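Local coordinates for protein mannan endo-1,4-beta-mannosidase (Bacillus subtilis, PDB 3CBW) that hydrolyses internal beta-1,4-mannosidic linkages in mannan, galactomannan and glucomannan, helping the bacterium to break down glucomannan, at residues I108-L113 against L170-H175; H219-Y224 against Y242-G247. The protein carries 3 engineered substitutions. One frame throughout, in Å; residues are numbered along the deposited sequence.

In the fold
Interactions 1 and 2 show how one parallel barrel sheet serves both structure and active site. Both are buried pairings of neighbouring strands, and they share a seam: strand 169-172 of interaction 1 also lies beside strand 220-224 of interaction 2, with Phe171 N about 2.8 Å from Ile221 O and the rings of Phe171 and Trp222 meeting edge to face. Their centres are about 9 Å apart. Interaction 1, closer to the centre of the folded chain, turns polar groups and water inward, next to the probable nucleophile Glu275. Interaction 2 is mostly aliphatic on its inner face, and its one carboxylate is spent on the backbone where the strand pairing begins.

Interaction 1 of 2, residues I108-L113 against L170-H175; sequences IPQISL and LFRPLH
Arg172 and Gln110 meet on the inner face of two parallel strands, whose ladder is built from Leu170 N to Pro109 O, Ile111 N to Leu170 O and Arg172 N to Ile111 O. The arginine illustrates how a barrel strand can carry a charge inward. Its CB lies 3.9 Å from Ile111 O, and with CG anti to the backbone N (chi1 -177°) the chain stands off the sheet into the barrel interior. CD passes 3.6 Å from Gln110 OE1. A bend at chi3 (66°) then turns NE to give that oxygen a nearly straight bond of 2.8 Å, with the amide and guanidinium planes only 18° apart. At the tip, NH2 sits 3.7 Å from Ser112 CB and donates to a water that also joins Gln110 NE2 and Ser112 OG; the hydroxyl is bonded to Asp76. NH1 forms a salt bridge with Asp249, and NH2 another with Glu275, the probable nucleophile. A leucine in place of Arg172 would probably leave both carboxylates without their cationic mate and Gln110 OE1 without the N-H that fixes its amide.

The outer face is apolar: Leu113 CD1 rests 3.8 Å from Phe171 CZ, while Ile111 and Phe171 both pack on helix 143-163. Beyond the ladder, a second water links Leu113 N, Arg172 O and His175 ND1. The chain then leads on to loop residue His175, which probably helps to hold the nucleophile in position. Helix-wrapped parallel strands, with a charged cluster and functional residues at or near the strands' C-terminal ends, are characteristic of TIM-barrel glycoside hydrolases, family 26 included.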
loop_
_atom_site.group_PDB
_atom_site.type_symbol
_atom_site.label_atom_id
_atom_site.label_comp_id
_atom_site.label_asym_id
_atom_site.label_seq_id
_atom_site.Cartn_x
_atom_site.Cartn_y
_atom_site.Cartn_z
ATOM N N ILE A 108 -6.273 6.923 -8.562
ATOM C CA ILE A 108 -6.462 5.528 -8.150
ATOM C C ILE A 108 -6.391 5.461 -6.622
ATOM O O ILE A 108 -5.488 6.040 -6.013
ATOM C CB ILE A 108 -5.359 4.585 -8.722
ATOM C CG1 ILE A 108 -5.295 4.594 -10.250
ATOM C CG2 ILE A 108 -5.553 3.145 -8.230
ATOM C CD1 ILE A 108 -4.040 3.894 -10.797
ATOM N N PRO A 109 -7.352 4.777 -5.985
ATOM C CA PRO A 109 -7.284 4.629 -4.528
ATOM C C PRO A 109 -6.364 3.504 -4.066
ATOM O O PRO A 109 -6.157 2.514 -4.774
ATOM C CB PRO A 109 -8.741 4.352 -4.148
ATOM C CG PRO A 109 -9.277 3.600 -5.333
ATOM C CD PRO A 109 -8.581 4.179 -6.552
ATOM N N GLN A 110 -5.855 3.677 -2.854
ATOM C CA GLN A 110 -5.003 2.693 -2.194
ATOM C C GLN A 110 -5.496 2.525 -0.771
ATOM O O GLN A 110 -5.776 3.510 -0.084
ATOM C CB GLN A 110 -3.544 3.164 -2.186
ATOM C CG GLN A 110 -2.530 2.181 -1.587
ATOM C CD GLN A 110 -2.074 2.451 -0.148
ATOM O OE1 GLN A 110 -1.019 1.947 0.243
ATOM N NE2 GLN A 110 -2.833 3.228 0.636
ATOM N N ILE A 111 -5.576 1.279 -0.317
ATOM C CA ILE A 111 -5.976 0.981 1.062
ATOM C C ILE A 111 -4.927 0.138 1.778
ATOM O O ILE A 111 -4.475 -0.885 1.251
ATOM C CB ILE A 111 -7.361 0.266 1.093
ATOM C CG1 ILE A 111 -8.434 1.225 0.560
ATOM C CG2 ILE A 111 -7.706 -0.222 2.503
ATOM C CD1 ILE A 111 -9.798 0.600 0.294
ATOM N N SER A 112 -4.544 0.600 2.969
ATOM C CA SER A 112 -3.724 -0.172 3.907
ATOM C C SER A 112 -4.518 -0.426 5.178
ATOM O O SER A 112 -5.622 0.084 5.334
ATOM C CB SER A 112 -2.418 0.561 4.239
ATOM O OG SER A 112 -2.663 1.820 4.853
ATOM N N LEU A 113 -3.949 -1.233 6.071
ATOM C CA LEU A 113 -4.649 -1.653 7.286
ATOM C C LEU A 113 -3.730 -1.712 8.495
ATOM O O LEU A 113 -2.903 -2.621 8.609
ATOM C CB LEU A 113 -5.245 -3.048 7.102
ATOM C CG LEU A 113 -6.213 -3.268 5.932
ATOM C CD1 LEU A 113 -6.419 -4.739 5.632
ATOM C CD2 LEU A 113 -7.543 -2.588 6.207
ATOM N N LEU A 170 -5.559 -0.429 -5.048
ATOM C CA LEU A 170 -4.252 -0.917 -4.636
ATOM C C LEU A 170 -4.396 -1.333 -3.173
ATOM O O LEU A 170 -4.534 -0.485 -2.290
ATOM C CB LEU A 170 -3.227 0.200 -4.787
ATOM C CG LEU A 170 -2.944 0.670 -6.215
ATOM C CD1 LEU A 170 -2.162 1.983 -6.241
ATOM C CD2 LEU A 170 -2.213 -0.407 -7.011
ATOM N N PHE A 171 -4.390 -2.642 -2.929
ATOM C CA PHE A 171 -4.681 -3.189 -1.594
ATOM C C PHE A 171 -3.382 -3.691 -0.998
ATOM O O PHE A 171 -2.735 -4.588 -1.557
ATOM C CB PHE A 171 -5.711 -4.310 -1.703
ATOM C CG PHE A 171 -6.149 -4.869 -0.382
ATOM C CD1 PHE A 171 -6.780 -4.060 0.551
ATOM C CD2 PHE A 171 -5.978 -6.218 -0.093
ATOM C CE1 PHE A 171 -7.201 -4.565 1.769
ATOM C CE2 PHE A 171 -6.415 -6.745 1.122
ATOM C CZ PHE A 171 -7.026 -5.918 2.062
ATOM N N ARG A 172 -2.978 -3.073 0.107
ATOM C CA ARG A 172 -1.649 -3.293 0.658
ATOM C C ARG A 172 -1.762 -3.740 2.117
ATOM O O ARG A 172 -1.570 -2.940 3.019
ATOM C CB ARG A 172 -0.838 -1.996 0.525
ATOM C CG ARG A 172 0.611 -2.095 0.986
ATOM C CD ARG A 172 1.346 -0.795 0.696
ATOM N NE ARG A 172 0.867 0.347 1.474
ATOM C CZ ARG A 172 1.429 0.817 2.578
ATOM N NH1 ARG A 172 2.515 0.254 3.085
ATOM N NH2 ARG A 172 0.902 1.859 3.185
ATOM N N PRO A 173 -2.056 -5.032 2.345
ATOM C CA PRO A 173 -2.225 -5.559 3.698
ATOM C C PRO A 173 -0.898 -6.019 4.306
ATOM O O PRO A 173 0.032 -6.388 3.578
ATOM C CB PRO A 173 -3.108 -6.775 3.469
ATOM C CG PRO A 173 -2.629 -7.317 2.139
ATOM C CD PRO A 173 -2.288 -6.076 1.320
ATOM N N LEU A 174 -0.818 -6.022 5.637
ATOM C CA LEU A 174 0.278 -6.698 6.346
ATOM C C LEU A 174 1.644 -6.172 5.925
ATOM O O LEU A 174 2.588 -6.932 5.689
ATOM C CB LEU A 174 0.201 -8.211 6.144
ATOM C CG LEU A 174 -1.102 -8.907 6.526
ATOM C CD1 LEU A 174 -1.009 -10.363 6.126
ATOM C CD2 LEU A 174 -1.405 -8.774 8.009
ATOM N N HIS A 175 1.756 -4.846 5.883
ATOM C CA HIS A 175 2.970 -4.183 5.419
ATOM C C HIS A 175 4.062 -4.164 6.491
ATOM O O HIS A 175 3.801 -4.395 7.680
ATOM C CB HIS A 175 2.626 -2.767 4.954
ATOM C CG HIS A 175 2.096 -1.876 6.029
ATOM N ND1 HIS A 175 0.926 -2.133 6.722
ATOM C CD2 HIS A 175 2.547 -0.678 6.472
ATOM C CE1 HIS A 175 0.715 -1.147 7.580
ATOM N NE2 HIS A 175 1.671 -0.245 7.436
HETATM O O HOH W 1 -1.693 3.703 3.262
HETATM O O HOH W 2 -1.683 -2.856 5.719
HETATM O O HOH W 3 -2.220 -5.192 8.011
#

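Interaction 2 of 2, residues H219-Y224 against Y242-G247; sequences HLIWVY and YVDIVG
Tyr242 brings its carbonyl oxygen to 3.5 Å from Trp222 CB as the chain approaches strand 220-224. Next, Val243 lays CG1 and CG2 against Tyr224 CB, the nearer methyl at 3.7 Å. Asp244 bonds twice to a single residue: its N donates to Trp222 O, and its OD2 accepts the Trp222 N-H (N to OD2 2.9 Å) through the anti lone pair, almost straight at 174°. With CG beside its own backbone N (chi1 -67°), the carboxylate reaches back along the partner strand, where a water joins OD2 to Leu220 O; OD1 is bonded to Val15 N. Ile245 N shares Trp222 O with Asp244 N, and regular parallel pairing follows as Ile245 O takes Tyr224 N. On the inner face Ile245 CD1 meets Ile221 CG2 at 3.7 Å. Val246 faces outward, its CG1 4.1 Å from Tyr224 CD2, in a ring whose hydroxyl is bonded to Lys233 O. Gly247 N adds a more bent bond to Tyr224 O.

The chemistry implies that a side-chain oxygen stands in for a backbone carbonyl where the pairing starts: backbone N-H groups and water grip the buried Asp244 carboxylate, and would probably help to stabilise its negative charge.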
loop_
_atom_site.group_PDB
_atom_site.type_symbol
_atom_site.label_atom_id
_atom_site.label_comp_id
_atom_site.label_asym_id
_atom_site.label_seq_id
_atom_site.Cartn_x
_atom_site.Cartn_y
_atom_site.Cartn_z
ATOM N N HIS A 219 -11.636 -6.582 -7.726
ATOM C CA HIS A 219 -11.140 -5.254 -8.075
ATOM C C HIS A 219 -9.842 -4.934 -7.329
ATOM O O HIS A 219 -9.409 -3.789 -7.331
ATOM C CB HIS A 219 -12.210 -4.209 -7.758
ATOM C CG HIS A 219 -12.540 -4.110 -6.301
ATOM N ND1 HIS A 219 -12.661 -5.220 -5.486
ATOM C CD2 HIS A 219 -12.733 -3.030 -5.504
ATOM C CE1 HIS A 219 -12.933 -4.823 -4.252
ATOM N NE2 HIS A 219 -12.987 -3.502 -4.238
ATOM N N LEU A 220 -9.228 -5.933 -6.698
ATOM C CA LEU A 220 -8.038 -5.705 -5.874
ATOM C C LEU A 220 -6.747 -6.030 -6.600
ATOM O O LEU A 220 -6.626 -7.052 -7.283
ATOM C CB LEU A 220 -8.094 -6.541 -4.589
ATOM C CG LEU A 220 -9.344 -6.384 -3.718
ATOM C CD1 LEU A 220 -9.267 -7.251 -2.479
ATOM C CD2 LEU A 220 -9.554 -4.910 -3.338
ATOM N N ILE A 221 -5.791 -5.119 -6.439
ATOM C CA ILE A 221 -4.416 -5.283 -6.910
ATOM C C ILE A 221 -3.584 -5.413 -5.643
ATOM O O ILE A 221 -3.585 -4.522 -4.799
ATOM C CB ILE A 221 -3.995 -4.066 -7.756
ATOM C CG1 ILE A 221 -4.813 -4.025 -9.060
ATOM C CG2 ILE A 221 -2.490 -4.093 -8.049
ATOM C CD1 ILE A 221 -4.589 -2.781 -9.904
ATOM N N TRP A 222 -2.911 -6.547 -5.497
ATOM C CA TRP A 222 -2.290 -6.948 -4.240
ATOM C C TRP A 222 -0.854 -6.459 -4.123
ATOM O O TRP A 222 -0.024 -6.742 -5.005
ATOM C CB TRP A 222 -2.363 -8.476 -4.113
ATOM C CG TRP A 222 -3.770 -8.916 -3.875
ATOM C CD1 TRP A 222 -4.755 -9.048 -4.809
ATOM C CD2 TRP A 222 -4.364 -9.204 -2.611
ATOM N NE1 TRP A 222 -5.926 -9.428 -4.201
ATOM C CE2 TRP A 222 -5.715 -9.531 -2.852
ATOM C CE3 TRP A 222 -3.878 -9.257 -1.299
ATOM C CZ2 TRP A 222 -6.591 -9.896 -1.828
ATOM C CZ3 TRP A 222 -4.754 -9.620 -0.280
ATOM C CH2 TRP A 222 -6.097 -9.915 -0.548
ATOM N N VAL A 223 -0.561 -5.738 -3.037
ATOM C CA VAL A 223 0.742 -5.073 -2.872
ATOM C C VAL A 223 1.488 -5.653 -1.668
ATOM O O VAL A 223 0.946 -5.690 -0.563
ATOM C CB VAL A 223 0.566 -3.543 -2.720
ATOM C CG1 VAL A 223 1.909 -2.818 -2.645
ATOM C CG2 VAL A 223 -0.298 -2.977 -3.866
ATOM N N TYR A 224 2.737 -6.077 -1.889
ATOM C CA TYR A 224 3.623 -6.642 -0.854
ATOM C C TYR A 224 4.677 -5.598 -0.542
ATOM O O TYR A 224 5.446 -5.229 -1.437
ATOM C CB TYR A 224 4.265 -7.905 -1.430
ATOM C CG TYR A 224 5.442 -8.464 -0.658
ATOM C CD1 TYR A 224 5.242 -9.200 0.518
ATOM C CD2 TYR A 224 6.750 -8.291 -1.116
ATOM C CE1 TYR A 224 6.310 -9.722 1.231
ATOM C CE2 TYR A 224 7.829 -8.814 -0.390
ATOM C CZ TYR A 224 7.592 -9.529 0.767
ATOM O OH TYR A 224 8.636 -10.058 1.484
ATOM N N TYR A 242 0.025 -14.528 -5.376
ATOM C CA TYR A 242 -0.684 -13.762 -4.358
ATOM C C TYR A 242 -0.319 -12.289 -4.371
ATOM O O TYR A 242 -0.843 -11.545 -3.544
ATOM C CB TYR A 242 -0.425 -14.323 -2.951
ATOM C CG TYR A 242 -0.532 -15.830 -2.872
ATOM C CD1 TYR A 242 -1.761 -16.491 -2.971
ATOM C CD2 TYR A 242 0.622 -16.610 -2.804
ATOM C CE1 TYR A 242 -1.826 -17.892 -2.912
ATOM C CE2 TYR A 242 0.563 -17.987 -2.755
ATOM C CZ TYR A 242 -0.652 -18.614 -2.819
ATOM O OH TYR A 242 -0.683 -19.991 -2.772
ATOM N N VAL A 243 0.574 -11.873 -5.272
ATOM C CA VAL A 243 1.127 -10.514 -5.250
ATOM C C VAL A 243 1.166 -9.959 -6.652
ATOM O O VAL A 243 1.708 -10.585 -7.565
ATOM C CB VAL A 243 2.573 -10.503 -4.674
ATOM C CG1 VAL A 243 3.181 -9.104 -4.756
ATOM C CG2 VAL A 243 2.592 -10.977 -3.224
ATOM N N ASP A 244 0.613 -8.766 -6.820
ATOM C CA ASP A 244 0.682 -8.047 -8.093
ATOM C C ASP A 244 1.844 -7.054 -8.173
ATOM O O ASP A 244 2.469 -6.910 -9.231
ATOM C CB ASP A 244 -0.633 -7.300 -8.350
ATOM C CG ASP A 244 -1.787 -8.243 -8.587
ATOM O OD1 ASP A 244 -1.699 -9.052 -9.534
ATOM O OD2 ASP A 244 -2.787 -8.178 -7.841
ATOM N N ILE A 245 2.103 -6.350 -7.068
ATOM C CA ILE A 245 3.100 -5.277 -7.014
ATOM C C ILE A 245 3.933 -5.487 -5.775
ATOM O O ILE A 245 3.394 -5.801 -4.713
ATOM C CB ILE A 245 2.419 -3.869 -6.971
ATOM C CG1 ILE A 245 1.672 -3.599 -8.283
ATOM C CG2 ILE A 245 3.420 -2.744 -6.666
ATOM C CD1 ILE A 245 0.808 -2.351 -8.292
ATOM N N VAL A 246 5.249 -5.350 -5.922
ATOM C CA VAL A 246 6.163 -5.375 -4.779
ATOM C C VAL A 246 6.660 -3.962 -4.518
ATOM O O VAL A 246 6.682 -3.119 -5.427
ATOM C CB VAL A 246 7.359 -6.339 -4.997
ATOM C CG1 VAL A 246 6.847 -7.758 -5.139
ATOM C CG2 VAL A 246 8.210 -5.940 -6.235
ATOM N N GLY A 247 7.073 -3.675 -3.294
ATOM C CA GLY A 247 7.566 -2.340 -3.048
ATOM C C GLY A 247 8.191 -2.168 -1.696
ATOM O O GLY A 247 8.189 -3.079 -0.878
HETATM O O HOH W 4 -5.170 -9.473 -8.472
#